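Local coordinates for conserved domain protein (Bacillus anthracis, PDB 3FBQ) that is of unknown function but is built mainly of antiparallel beta-sheets, belongs to E-set-clan families and pairs its sheets with those of other copies, at residues T18-N23 and S227-K232; E30-R35 and T43-I48; G187-W192 and G218-N223. All coordinates share one frame; numbering follows the deposited sequence.

Overall arrangement
The three contacts sample a long, almost all-beta chain. Interaction 1 joins its two family regions, bringing an N-terminal loop against a strand of the C-terminal sheet; the centre of the contact lies about 11 Å from the centre of the chain. Interactions 2 and 3 lie on opposite sides of that centre, their own centres about 42 Å apart. Interactions 1 and 3 share strand 224-231: loop 218-223 leads into it and 227-232 covers its far part, whereas interaction 2 lies in another sheet. Interaction 1, partly buried, rests on van der Waals contact; interaction 2, also partly buried, on backbone bonding within a hairpin; interaction 3, at the surface, on an arginine, a carboxylate and a tyrosine ring.

Interaction 1: T18-N23 and S227-K232; sequences TGLYEN and SATFQK
The Leu20 side chain lies across the backbone of Thr229 and Phe230, with CD2 3.7 Å from Phe230 C and CG 3.9 Å from Thr229 O. Its CG stands opposite the backbone N (chi1 -155°), which carries the branched end toward the strand; CD2 also approaches the methyl CG2 of Thr229 at 4.3 Å. A buried leucine suits this place because it can cover peptide groups whose polar atoms are bonded along the sheet. The Thr229 hydroxyl is turned to Asn214 instead.

Gln231 comes from the other direction, laying its aliphatic stem over the loop backbone: CG is 3.9 Å from Gly19 C. The chain is extended beyond CG, and its OE1 accepts from Ser210 N. Gly19 has a positive phi of 140°, a backbone conformation readily open to glycine. One turn is closed within the loop by Glu22 N to Gly19 O (3.1 Å). At the outer end, Asn23 and Lys232 cross at about a right angle, the amide ND2 of Asn23 lying 3.8 Å from Lys232 CB.

No hydrogen bond joins the two segments directly, but Ser210 OG reaches Thr18 O. The loop between helices 9-12 and 24-27 thus rests on the C-terminal part of strand 224-231, which runs between strands 175-184 and 208-218 of the C-terminal sheet.

Interaction 2: E30-R35 and T43-I48; sequences ELNMTR and TINDVI
Glu30-Arg35 and Thr43-Ile48 run antiparallel, their N-to-C directions 161° apart and their axes 4.7 Å apart at the closest. Leu31 N donates to Asn45 O at 2.7 Å, and Ile44 N to Met33 O at 3.1 Å; both bonds are nearly straight. Met33 O also receives a CA-H...O contact from Thr43. Met33 and Ile44 form a hydrogen-bonded pair, while Glu30 with Asp46 and Thr34 with Thr43 are non-hydrogen-bonded pairs.

Between Glu30 and Met33 the register slips by one residue, a beta bulge with the extra residue on the first strand. The two strands form the hairpin 29-37 and 40-49 at one margin of a five-stranded sheet. At Thr34 and Arg35 this margin pairs with a strand of the second subunit, continuing the sheet across the interface.

Leu31 and Ile44 lie side by side, pointing the same way, with Leu31 CD1 3.5 Å from Ile44 CG2; the other branch, CD2, comes within 4.2 Å of Val47 CG1. Branched, apolar side chains suit such close packing. In Thr43, OG1 sits beside the backbone N (chi1 -58°) and CG2 points away from it, which puts that methyl 3.6 Å from Asn32 CA. Glu30 OE1 and Asp46 OD2, like charges 4.4 Å apart, have Lys25 nearby, which forms a salt bridge with Asp46 and a weak, long ion pair with Glu30.

Interaction 3: G187-W192 and G218-N223; sequences GARKEW and GNDPYN
Charge pairing centres on Arg189, whose NH2 forms a salt bridge with Asp220 OD2 at 3.0 Å. The side chains cross at about a right angle and the guanidinium and carboxylate planes are 65° apart, so the two groups do not meet flat; NH2 also makes a weak bond to Asp220 OD1. Arginine suits the place because its chain, extended from CG to NE (chi2 -162°), carries the charge from helix to loop. Its NE has a separate acceptor, Val184 O.

Among hydrogen bonds, Asn223 OD1 accepts from the same NH2 at 2.8 Å near the guanidinium plane, but the bond is bent and weak; OD1 also accepts from Val184 N. Asp220 OD2 further takes the backbone N of Tyr222 (2.9 Å) on its anti lone pair and the N of Asn223 (3.0 Å) on the syn side, tilted out of the carboxylate plane. The first makes an Asx turn, the second an Asx motif, and together they fix the carboxylate facing the arginine in the connection between strands 208-218 and 224-231. Beside it, Pro221 O accepts from Lys41 of the third subunit.

Against the Tyr222 ring the contact is CH-pi: Arg189 CD sits 3.9 Å from the ring centroid, over the face. The guanidinium is tilted 36° to that ring, with Tyr222 CD1 over one face of the guanidinium. Tyr222 OH lies 3.1 Å from both Arg189 O and Trp192 O; which acceptor its one proton serves is not settled, and Asp193 OD1 offers a further, weak bond.

Interaction 1: T18-N23 and S227-K232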
ATOM      1  N   THR A  18     -30.838   2.759   5.866  1.00 57.51           N
ATOM      2  CA  THR A  18     -30.866   1.329   5.545  1.00 55.31           C
ATOM      3  C   THR A  18     -31.785   1.066   4.310  1.00 53.95           C
ATOM      4  O   THR A  18     -32.770   1.827   4.076  1.00 53.77           O
ATOM      5  CB  THR A  18     -31.348   0.498   6.821  1.00 55.71           C
ATOM      6  OG1 THR A  18     -30.456  -0.611   7.086  1.00 55.29           O
ATOM      7  CG2 THR A  18     -32.864   0.053   6.723  1.00 54.01           C
ATOM      8  N   GLY A  19     -31.449   0.010   3.538  1.00 50.90           N
ATOM      9  CA  GLY A  19     -32.212  -0.410   2.367  1.00 46.76           C
ATOM     10  C   GLY A  19     -31.389  -0.857   1.149  1.00 43.96           C
ATOM     11  O   GLY A  19     -31.732  -1.868   0.525  1.00 43.24           O
ATOM     12  N   LEU A  20     -30.317  -0.132   0.808  1.00 40.55           N
ATOM     13  CA  LEU A  20     -29.656  -0.370  -0.460  1.00 37.74           C
ATOM     14  C   LEU A  20     -29.246  -1.837  -0.654  1.00 37.01           C
ATOM     15  O   LEU A  20     -29.604  -2.472  -1.691  1.00 35.87           O
ATOM     16  CB  LEU A  20     -28.471   0.567  -0.670  1.00 37.15           C
ATOM     17  CG  LEU A  20     -27.998   0.899  -2.114  1.00 36.89           C
ATOM     18  CD1 LEU A  20     -26.509   0.930  -2.207  1.00 35.48           C
ATOM     19  CD2 LEU A  20     -28.485   0.002  -3.235  1.00 32.56           C
ATOM     20  N   TYR A  21     -28.541  -2.392   0.342  1.00 35.97           N
ATOM     21  CA  TYR A  21     -27.985  -3.750   0.197  1.00 35.24           C
ATOM     22  C   TYR A  21     -28.967  -4.879   0.386  1.00 34.84           C
ATOM     23  O   TYR A  21     -28.651  -6.064   0.103  1.00 34.11           O
ATOM     24  CB  TYR A  21     -26.712  -3.951   1.027  1.00 34.76           C
ATOM     25  CG  TYR A  21     -25.660  -3.102   0.445  1.00 33.52           C
ATOM     26  CD1 TYR A  21     -25.117  -3.384  -0.822  1.00 33.49           C
ATOM     27  CD2 TYR A  21     -25.257  -1.977   1.091  1.00 33.46           C
ATOM     28  CE1 TYR A  21     -24.172  -2.570  -1.398  1.00 30.85           C
ATOM     29  CE2 TYR A  21     -24.310  -1.151   0.533  1.00 35.87           C
ATOM     30  CZ  TYR A  21     -23.775  -1.433  -0.708  1.00 36.48           C
ATOM     31  OH  TYR A  21     -22.833  -0.521  -1.216  1.00 42.67           O
ATOM     32  N   GLU A  22     -30.165  -4.492   0.809  1.00 34.76           N
ATOM     33  CA  GLU A  22     -31.197  -5.455   1.100  1.00 35.99           C
ATOM     34  C   GLU A  22     -31.287  -6.664   0.120  1.00 35.26           C
ATOM     35  O   GLU A  22     -31.362  -7.789   0.596  1.00 35.30           O
ATOM     36  CB  GLU A  22     -32.556  -4.807   1.324  1.00 36.18           C
ATOM     37  CG  GLU A  22     -33.632  -5.835   0.932  1.00 43.54           C
ATOM     38  CD  GLU A  22     -34.866  -5.891   1.850  1.00 50.82           C
ATOM     39  OE1 GLU A  22     -35.542  -4.828   1.982  1.00 54.00           O
ATOM     40  OE2 GLU A  22     -35.172  -7.008   2.376  1.00 49.93           O
ATOM     41  N   ASN A  23     -31.208  -6.467  -1.209  1.00 34.65           N
ATOM     42  CA  ASN A  23     -31.273  -7.627  -2.125  1.00 33.80           C
ATOM     43  C   ASN A  23     -30.010  -8.098  -2.744  1.00 32.85           C
ATOM     44  O   ASN A  23     -30.048  -8.864  -3.706  1.00 33.19           O
ATOM     45  CB  ASN A  23     -32.289  -7.436  -3.222  1.00 34.16           C
ATOM     46  CG  ASN A  23     -33.549  -6.935  -2.692  1.00 36.41           C
ATOM     47  OD1 ASN A  23     -34.196  -7.616  -1.891  1.00 37.90           O
ATOM     48  ND2 ASN A  23     -33.905  -5.701  -3.068  1.00 37.86           N
ATOM     49  N   SER A 227     -22.084   9.613  -9.798  1.00 24.81           N
ATOM     50  CA  SER A 227     -23.212   8.688  -9.900  1.00 24.60           C
ATOM     51  C   SER A 227     -23.550   8.109  -8.541  1.00 25.38           C
ATOM     52  O   SER A 227     -22.678   8.053  -7.640  1.00 26.65           O
ATOM     53  CB  SER A 227     -22.893   7.588 -10.872  1.00 23.61           C
ATOM     54  OG  SER A 227     -22.245   6.545 -10.200  1.00 27.41           O
ATOM     55  N   ALA A 228     -24.798   7.696  -8.331  1.00 25.40           N
ATOM     56  CA  ALA A 228     -25.133   7.115  -7.031  1.00 25.25           C
ATOM     57  C   ALA A 228     -25.982   5.906  -7.220  1.00 26.65           C
ATOM     58  O   ALA A 228     -26.667   5.742  -8.267  1.00 27.54           O
ATOM     59  CB  ALA A 228     -25.844   8.076  -6.228  1.00 24.77           C
ATOM     60  N   THR A 229     -26.001   5.042  -6.214  1.00 26.86           N
ATOM     61  CA  THR A 229     -26.839   3.860  -6.391  1.00 27.41           C
ATOM     62  C   THR A 229     -27.937   3.837  -5.374  1.00 27.32           C
ATOM     63  O   THR A 229     -27.721   4.214  -4.239  1.00 26.39           O
ATOM     64  CB  THR A 229     -25.992   2.602  -6.355  1.00 27.71           C
ATOM     65  OG1 THR A 229     -24.828   2.874  -7.129  1.00 28.17           O
ATOM     66  CG2 THR A 229     -26.774   1.360  -6.969  1.00 27.15           C
ATOM     67  N   PHE A 230     -29.119   3.435  -5.802  1.00 27.81           N
ATOM     68  CA  PHE A 230     -30.246   3.440  -4.907  1.00 29.62           C
ATOM     69  C   PHE A 230     -31.018   2.129  -4.988  1.00 31.27           C
ATOM     70  O   PHE A 230     -30.811   1.302  -5.909  1.00 31.89           O
ATOM     71  CB  PHE A 230     -31.200   4.567  -5.215  1.00 29.45           C
ATOM     72  CG  PHE A 230     -30.560   5.935  -5.383  1.00 29.67           C
ATOM     73  CD1 PHE A 230     -30.782   6.954  -4.399  1.00 30.75           C
ATOM     74  CD2 PHE A 230     -29.826   6.246  -6.528  1.00 28.42           C
ATOM     75  CE1 PHE A 230     -30.276   8.251  -4.555  1.00 28.59           C
ATOM     76  CE2 PHE A 230     -29.252   7.544  -6.712  1.00 28.77           C
ATOM     77  CZ  PHE A 230     -29.488   8.557  -5.714  1.00 32.16           C
ATOM     78  N   GLN A 231     -31.880   1.969  -3.984  1.00 31.91           N
ATOM     79  CA  GLN A 231     -32.713   0.804  -3.708  1.00 32.28           C
ATOM     80  C   GLN A 231     -33.451   0.256  -4.905  1.00 32.90           C
ATOM     81  O   GLN A 231     -33.762   1.008  -5.830  1.00 33.64           O
ATOM     82  CB  GLN A 231     -33.783   1.195  -2.681  1.00 32.22           C
ATOM     83  CG  GLN A 231     -33.234   1.539  -1.307  1.00 31.22           C
ATOM     84  CD  GLN A 231     -34.353   1.821  -0.345  1.00 28.87           C
ATOM     85  OE1 GLN A 231     -34.406   2.869   0.276  1.00 30.04           O
ATOM     86  NE2 GLN A 231     -35.285   0.907  -0.264  1.00 23.95           N
ATOM     87  N   LYS A 232     -33.730  -1.059  -4.876  1.00 32.97           N
ATOM     88  CA  LYS A 232     -34.685  -1.667  -5.801  1.00 32.03           C
ATOM     89  C   LYS A 232     -35.761  -0.630  -6.077  1.00 32.94           C
ATOM     90  O   LYS A 232     -36.530  -0.279  -5.177  1.00 33.69           O
ATOM     91  CB  LYS A 232     -35.331  -2.892  -5.178  1.00 30.39           C
ATOM     92  CG  LYS A 232     -35.451  -4.007  -6.138  1.00 27.50           C
ATOM     93  CD  LYS A 232     -36.603  -4.872  -5.837  1.00 25.42           C
ATOM     94  CE  LYS A 232     -36.909  -5.842  -6.966  1.00 29.76           C
ATOM     95  NZ  LYS A 232     -37.285  -5.272  -8.318  1.00 34.74           N
TER

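Interaction 2: E30-R35 and T43-I48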
ATOM      1  N   GLU A  30     -22.011 -16.648  -4.633  1.00 30.48           N
ATOM      2  CA  GLU A  30     -21.390 -16.996  -3.397  1.00 32.09           C
ATOM      3  C   GLU A  30     -20.119 -17.708  -3.749  1.00 31.44           C
ATOM      4  O   GLU A  30     -20.188 -18.667  -4.512  1.00 30.87           O
ATOM      5  CB  GLU A  30     -22.291 -17.953  -2.626  1.00 32.17           C
ATOM      6  CG  GLU A  30     -21.533 -18.903  -1.750  1.00 35.78           C
ATOM      7  CD  GLU A  30     -22.405 -19.454  -0.632  1.00 40.85           C
ATOM      8  OE1 GLU A  30     -22.692 -18.682   0.307  1.00 39.29           O
ATOM      9  OE2 GLU A  30     -22.821 -20.654  -0.716  1.00 43.41           O
ATOM     10  N   LEU A  31     -18.968 -17.271  -3.225  1.00 30.19           N
ATOM     11  CA  LEU A  31     -17.829 -18.118  -3.471  1.00 29.51           C
ATOM     12  C   LEU A  31     -16.994 -18.650  -2.321  1.00 28.99           C
ATOM     13  O   LEU A  31     -16.432 -19.722  -2.421  1.00 28.13           O
ATOM     14  CB  LEU A  31     -17.030 -17.695  -4.691  1.00 30.16           C
ATOM     15  CG  LEU A  31     -16.502 -16.325  -5.065  1.00 30.61           C
ATOM     16  CD1 LEU A  31     -15.101 -16.215  -4.545  1.00 33.59           C
ATOM     17  CD2 LEU A  31     -16.463 -16.377  -6.547  1.00 28.28           C
ATOM     18  N   ASN A  32     -16.947 -17.969  -1.204  1.00 28.49           N
ATOM     19  CA  ASN A  32     -16.253 -18.552  -0.087  1.00 28.85           C
ATOM     20  C   ASN A  32     -14.889 -19.130  -0.522  1.00 29.51           C
ATOM     21  O   ASN A  32     -14.417 -20.113  -0.028  1.00 30.44           O
ATOM     22  CB  ASN A  32     -17.140 -19.557   0.651  1.00 26.92           C
ATOM     23  CG  ASN A  32     -18.461 -18.969   1.057  1.00 29.00           C
ATOM     24  OD1 ASN A  32     -18.543 -17.833   1.550  1.00 30.47           O
ATOM     25  ND2 ASN A  32     -19.533 -19.715   0.812  1.00 30.66           N
ATOM     26  N   MET A  33     -14.242 -18.481  -1.465  1.00 31.23           N
ATOM     27  CA  MET A  33     -12.865 -18.844  -1.819  1.00 31.99           C
ATOM     28  C   MET A  33     -11.825 -18.225  -0.824  1.00 31.50           C
ATOM     29  O   MET A  33     -11.910 -17.037  -0.479  1.00 31.63           O
ATOM     30  CB  MET A  33     -12.660 -18.549  -3.296  1.00 31.61           C
ATOM     31  CG  MET A  33     -11.452 -17.796  -3.673  1.00 36.23           C
ATOM     32  SD  MET A  33     -11.519 -17.621  -5.500  1.00 47.17           S
ATOM     33  CE  MET A  33     -10.424 -18.993  -6.010  1.00 43.69           C
ATOM     34  N   THR A  34     -10.916 -19.058  -0.319  1.00 30.60           N
ATOM     35  CA  THR A  34     -10.020 -18.681   0.787  1.00 31.82           C
ATOM     36  C   THR A  34      -8.538 -18.595   0.420  1.00 30.90           C
ATOM     37  O   THR A  34      -8.070 -19.360  -0.394  1.00 30.81           O
ATOM     38  CB  THR A  34     -10.119 -19.685   1.964  1.00 32.42           C
ATOM     39  OG1 THR A  34     -11.498 -19.970   2.205  1.00 37.46           O
ATOM     40  CG2 THR A  34      -9.583 -19.092   3.206  1.00 32.12           C
ATOM     41  N   ARG A  35      -7.842 -17.651   1.049  1.00 30.40           N
ATOM     42  CA  ARG A  35      -6.401 -17.505   1.039  1.00 30.72           C
ATOM     43  C   ARG A  35      -5.850 -17.427   2.454  1.00 30.36           C
ATOM     44  O   ARG A  35      -6.390 -16.710   3.286  1.00 30.22           O
ATOM     45  CB  ARG A  35      -6.002 -16.234   0.287  1.00 31.14           C
ATOM     46  CG  ARG A  35      -5.424 -16.501  -1.112  1.00 33.57           C
ATOM     47  CD  ARG A  35      -6.226 -17.568  -1.808  1.00 36.86           C
ATOM     48  NE  ARG A  35      -6.459 -17.262  -3.206  1.00 36.60           N
ATOM     49  CZ  ARG A  35      -7.331 -17.888  -3.986  1.00 35.65           C
ATOM     50  NH1 ARG A  35      -8.112 -18.869  -3.523  1.00 36.05           N
ATOM     51  NH2 ARG A  35      -7.409 -17.511  -5.246  1.00 33.02           N
ATOM     52  N   THR A  43     -11.252 -14.759   3.344  1.00 23.31           N
ATOM     53  CA  THR A  43     -12.273 -15.331   2.501  1.00 23.20           C
ATOM     54  C   THR A  43     -13.013 -14.253   1.776  1.00 25.53           C
ATOM     55  O   THR A  43     -13.323 -13.209   2.343  1.00 25.10           O
ATOM     56  CB  THR A  43     -13.273 -16.043   3.340  1.00 22.70           C
ATOM     57  OG1 THR A  43     -12.529 -17.008   4.057  1.00 24.52           O
ATOM     58  CG2 THR A  43     -14.361 -16.824   2.474  1.00 17.42           C
ATOM     59  N   ILE A  44     -13.304 -14.498   0.503  1.00 27.43           N
ATOM     60  CA  ILE A  44     -14.066 -13.552  -0.305  1.00 28.14           C
ATOM     61  C   ILE A  44     -15.447 -14.105  -0.641  1.00 28.88           C
ATOM     62  O   ILE A  44     -15.601 -14.897  -1.571  1.00 29.43           O
ATOM     63  CB  ILE A  44     -13.330 -13.205  -1.612  1.00 27.82           C
ATOM     64  CG1 ILE A  44     -12.750 -11.791  -1.538  1.00 26.14           C
ATOM     65  CG2 ILE A  44     -14.267 -13.340  -2.802  1.00 27.63           C
ATOM     66  CD1 ILE A  44     -12.832 -11.029  -2.842  1.00 22.20           C
ATOM     67  N   ASN A  45     -16.450 -13.680   0.120  1.00 29.30           N
ATOM     68  CA  ASN A  45     -17.700 -14.424   0.227  1.00 29.41           C
ATOM     69  C   ASN A  45     -18.623 -14.173  -0.961  1.00 29.98           C
ATOM     70  O   ASN A  45     -18.554 -14.873  -1.971  1.00 31.77           O
ATOM     71  CB  ASN A  45     -18.418 -14.080   1.534  1.00 29.44           C
ATOM     72  CG  ASN A  45     -17.721 -14.655   2.750  1.00 30.55           C
ATOM     73  OD1 ASN A  45     -17.731 -15.865   2.972  1.00 33.34           O
ATOM     74  ND2 ASN A  45     -17.110 -13.786   3.548  1.00 29.93           N
ATOM     75  N   ASP A  46     -19.485 -13.170  -0.832  1.00 30.96           N
ATOM     76  CA  ASP A  46     -20.453 -12.853  -1.876  1.00 32.01           C
ATOM     77  C   ASP A  46     -19.839 -11.951  -2.941  1.00 31.07           C
ATOM     78  O   ASP A  46     -19.038 -11.068  -2.634  1.00 32.34           O
ATOM     79  CB  ASP A  46     -21.692 -12.189  -1.274  1.00 33.85           C
ATOM     80  CG  ASP A  46     -22.555 -13.161  -0.493  1.00 37.62           C
ATOM     81  OD1 ASP A  46     -23.595 -12.732   0.049  1.00 43.96           O
ATOM     82  OD2 ASP A  46     -22.193 -14.355  -0.424  1.00 41.29           O
ATOM     83  N   VAL A  47     -20.221 -12.179  -4.193  1.00 29.55           N
ATOM     84  CA  VAL A  47     -19.719 -11.379  -5.304  1.00 28.86           C
ATOM     85  C   VAL A  47     -20.852 -10.943  -6.228  1.00 27.58           C
ATOM     86  O   VAL A  47     -21.791 -11.701  -6.473  1.00 27.27           O
ATOM     87  CB  VAL A  47     -18.668 -12.149  -6.126  1.00 28.98           C
ATOM     88  CG1 VAL A  47     -19.306 -13.346  -6.814  1.00 31.46           C
ATOM     89  CG2 VAL A  47     -18.010 -11.229  -7.142  1.00 28.43           C
ATOM     90  N   ILE A  48     -20.756  -9.719  -6.736  1.00 25.94           N
ATOM     91  CA  ILE A  48     -21.824  -9.142  -7.571  1.00 22.80           C
ATOM     92  C   ILE A  48     -21.333  -7.885  -8.285  1.00 22.95           C
ATOM     93  O   ILE A  48     -20.489  -7.157  -7.798  1.00 22.37           O
ATOM     94  CB  ILE A  48     -23.012  -8.714  -6.723  1.00 22.90           C
ATOM     95  CG1 ILE A  48     -24.319  -8.638  -7.576  1.00 20.05           C
ATOM     96  CG2 ILE A  48     -22.700  -7.376  -5.941  1.00 19.83           C
ATOM     97  CD1 ILE A  48     -25.573  -8.341  -6.768  1.00 13.73           C
TER

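Interaction 3: G187-W192 and G218-N223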
ATOM      1  N   GLY A 187     -19.256  33.327 -12.060  1.00 48.50           N
ATOM      2  CA  GLY A 187     -19.814  33.993 -10.884  1.00 47.45           C
ATOM      3  C   GLY A 187     -19.610  33.158  -9.626  1.00 47.49           C
ATOM      4  O   GLY A 187     -18.818  33.519  -8.740  1.00 46.85           O
ATOM      5  N   ALA A 188     -20.283  32.001  -9.592  1.00 47.70           N
ATOM      6  CA  ALA A 188     -20.366  31.138  -8.422  1.00 47.48           C
ATOM      7  C   ALA A 188     -19.011  30.564  -7.955  1.00 48.27           C
ATOM      8  O   ALA A 188     -18.724  30.520  -6.732  1.00 47.97           O
ATOM      9  CB  ALA A 188     -21.321  30.061  -8.699  1.00 46.93           C
ATOM     10  N   ARG A 189     -18.178  30.141  -8.909  1.00 48.84           N
ATOM     11  CA  ARG A 189     -16.857  29.560  -8.559  1.00 50.11           C
ATOM     12  C   ARG A 189     -16.100  30.508  -7.648  1.00 50.82           C
ATOM     13  O   ARG A 189     -15.307  30.080  -6.787  1.00 50.53           O
ATOM     14  CB  ARG A 189     -15.975  29.303  -9.788  1.00 49.74           C
ATOM     15  CG  ARG A 189     -16.610  28.498 -10.869  1.00 49.05           C
ATOM     16  CD  ARG A 189     -15.572  27.954 -11.781  1.00 47.73           C
ATOM     17  NE  ARG A 189     -16.134  26.827 -12.484  1.00 47.25           N
ATOM     18  CZ  ARG A 189     -15.446  25.842 -13.046  1.00 48.39           C
ATOM     19  NH1 ARG A 189     -14.115  25.818 -13.002  1.00 49.42           N
ATOM     20  NH2 ARG A 189     -16.110  24.856 -13.646  1.00 48.58           N
ATOM     21  N   LYS A 190     -16.377  31.797  -7.847  1.00 51.35           N
ATOM     22  CA  LYS A 190     -15.591  32.833  -7.242  1.00 51.88           C
ATOM     23  C   LYS A 190     -15.908  32.999  -5.779  1.00 52.06           C
ATOM     24  O   LYS A 190     -15.008  33.277  -4.981  1.00 52.01           O
ATOM     25  CB  LYS A 190     -15.725  34.134  -8.016  1.00 51.71           C
ATOM     26  CG  LYS A 190     -14.912  34.108  -9.310  1.00 52.11           C
ATOM     27  CD  LYS A 190     -14.404  35.510  -9.717  1.00 53.66           C
ATOM     28  CE  LYS A 190     -15.519  36.459 -10.155  1.00 52.37           C
ATOM     29  NZ  LYS A 190     -16.001  36.141 -11.524  1.00 52.40           N
ATOM     30  N   GLU A 191     -17.165  32.798  -5.397  1.00 52.41           N
ATOM     31  CA  GLU A 191     -17.469  32.939  -3.972  1.00 53.38           C
ATOM     32  C   GLU A 191     -17.468  31.632  -3.171  1.00 53.61           C
ATOM     33  O   GLU A 191     -17.860  31.621  -1.999  1.00 53.79           O
ATOM     34  CB  GLU A 191     -18.726  33.788  -3.709  1.00 53.24           C
ATOM     35  CG  GLU A 191     -20.034  33.218  -4.219  1.00 55.94           C
ATOM     36  CD  GLU A 191     -21.279  33.827  -3.516  1.00 57.72           C
ATOM     37  OE1 GLU A 191     -21.487  33.572  -2.299  1.00 59.03           O
ATOM     38  OE2 GLU A 191     -22.058  34.546  -4.188  1.00 55.43           O
ATOM     39  N   TRP A 192     -17.030  30.549  -3.803  1.00 53.96           N
ATOM     40  CA  TRP A 192     -17.215  29.212  -3.252  1.00 53.69           C
ATOM     41  C   TRP A 192     -16.188  28.237  -3.817  1.00 53.67           C
ATOM     42  O   TRP A 192     -15.835  28.304  -4.994  1.00 53.27           O
ATOM     43  CB  TRP A 192     -18.631  28.706  -3.535  1.00 54.02           C
ATOM     44  CG  TRP A 192     -19.706  29.625  -3.042  1.00 53.42           C
ATOM     45  CD1 TRP A 192     -20.361  30.581  -3.761  1.00 52.43           C
ATOM     46  CD2 TRP A 192     -20.251  29.676  -1.717  1.00 53.93           C
ATOM     47  NE1 TRP A 192     -21.281  31.224  -2.968  1.00 53.78           N
ATOM     48  CE2 TRP A 192     -21.233  30.686  -1.709  1.00 54.14           C
ATOM     49  CE3 TRP A 192     -20.006  28.964  -0.540  1.00 54.43           C
ATOM     50  CZ2 TRP A 192     -21.968  31.003  -0.568  1.00 52.83           C
ATOM     51  CZ3 TRP A 192     -20.737  29.280   0.592  1.00 56.13           C
ATOM     52  CH2 TRP A 192     -21.705  30.290   0.569  1.00 52.66           C
ATOM     53  N   GLY A 218     -13.748  15.078 -12.310  1.00 30.62           N
ATOM     54  CA  GLY A 218     -13.780  16.356 -12.984  1.00 31.36           C
ATOM     55  C   GLY A 218     -12.383  16.780 -13.378  1.00 32.48           C
ATOM     56  O   GLY A 218     -11.396  16.326 -12.791  1.00 32.44           O
ATOM     57  N   ASN A 219     -12.305  17.635 -14.397  1.00 33.86           N
ATOM     58  CA  ASN A 219     -11.048  18.251 -14.827  1.00 34.96           C
ATOM     59  C   ASN A 219     -10.875  19.601 -14.215  1.00 35.16           C
ATOM     60  O   ASN A 219      -9.835  20.203 -14.345  1.00 36.40           O
ATOM     61  CB  ASN A 219     -10.986  18.359 -16.327  1.00 35.01           C
ATOM     62  CG  ASN A 219     -11.189  17.027 -16.981  1.00 37.56           C
ATOM     63  OD1 ASN A 219     -10.275  16.184 -17.005  1.00 43.50           O
ATOM     64  ND2 ASN A 219     -12.406  16.785 -17.457  1.00 35.48           N
ATOM     65  N   ASP A 220     -11.897  20.087 -13.546  1.00 35.18           N
ATOM     66  CA  ASP A 220     -11.672  21.161 -12.651  1.00 35.47           C
ATOM     67  C   ASP A 220     -12.333  20.855 -11.331  1.00 35.24           C
ATOM     68  O   ASP A 220     -12.992  19.831 -11.197  1.00 34.80           O
ATOM     69  CB  ASP A 220     -12.038  22.516 -13.263  1.00 36.61           C
ATOM     70  CG  ASP A 220     -13.495  22.653 -13.602  1.00 37.88           C
ATOM     71  OD1 ASP A 220     -13.778  22.800 -14.821  1.00 39.87           O
ATOM     72  OD2 ASP A 220     -14.332  22.633 -12.666  1.00 39.30           O
ATOM     73  N   PRO A 221     -12.092  21.707 -10.326  1.00 35.37           N
ATOM     74  CA  PRO A 221     -12.583  21.299  -9.030  1.00 35.74           C
ATOM     75  C   PRO A 221     -14.096  21.350  -8.882  1.00 36.25           C
ATOM     76  O   PRO A 221     -14.569  20.982  -7.812  1.00 36.60           O
ATOM     77  CB  PRO A 221     -11.896  22.309  -8.064  1.00 35.70           C
ATOM     78  CG  PRO A 221     -10.689  22.724  -8.762  1.00 33.55           C
ATOM     79  CD  PRO A 221     -11.060  22.760 -10.206  1.00 34.63           C
ATOM     80  N   TYR A 222     -14.829  21.745  -9.937  1.00 36.51           N
ATOM     81  CA  TYR A 222     -16.246  22.205  -9.853  1.00 36.07           C
ATOM     82  C   TYR A 222     -17.219  21.433 -10.707  1.00 35.59           C
ATOM     83  O   TYR A 222     -18.292  21.065 -10.225  1.00 35.48           O
ATOM     84  CB  TYR A 222     -16.386  23.640 -10.340  1.00 36.28           C
ATOM     85  CG  TYR A 222     -15.690  24.648  -9.501  1.00 39.71           C
ATOM     86  CD1 TYR A 222     -14.415  25.119  -9.862  1.00 41.73           C
ATOM     87  CD2 TYR A 222     -16.290  25.145  -8.336  1.00 42.76           C
ATOM     88  CE1 TYR A 222     -13.749  26.080  -9.086  1.00 43.68           C
ATOM     89  CE2 TYR A 222     -15.614  26.097  -7.527  1.00 45.57           C
ATOM     90  CZ  TYR A 222     -14.347  26.558  -7.919  1.00 45.01           C
ATOM     91  OH  TYR A 222     -13.695  27.482  -7.136  1.00 45.28           O
ATOM     92  N   ASN A 223     -16.896  21.279 -11.995  1.00 34.49           N
ATOM     93  CA  ASN A 223     -17.687  20.444 -12.898  1.00 33.92           C
ATOM     94  C   ASN A 223     -17.372  18.932 -12.763  1.00 32.86           C
ATOM     95  O   ASN A 223     -16.451  18.416 -13.441  1.00 32.81           O
ATOM     96  CB  ASN A 223     -17.455  20.906 -14.328  1.00 34.98           C
ATOM     97  CG  ASN A 223     -18.175  22.236 -14.648  1.00 39.27           C
ATOM     98  OD1 ASN A 223     -18.354  23.137 -13.789  1.00 42.43           O
ATOM     99  ND2 ASN A 223     -18.599  22.357 -15.902  1.00 42.20           N
TER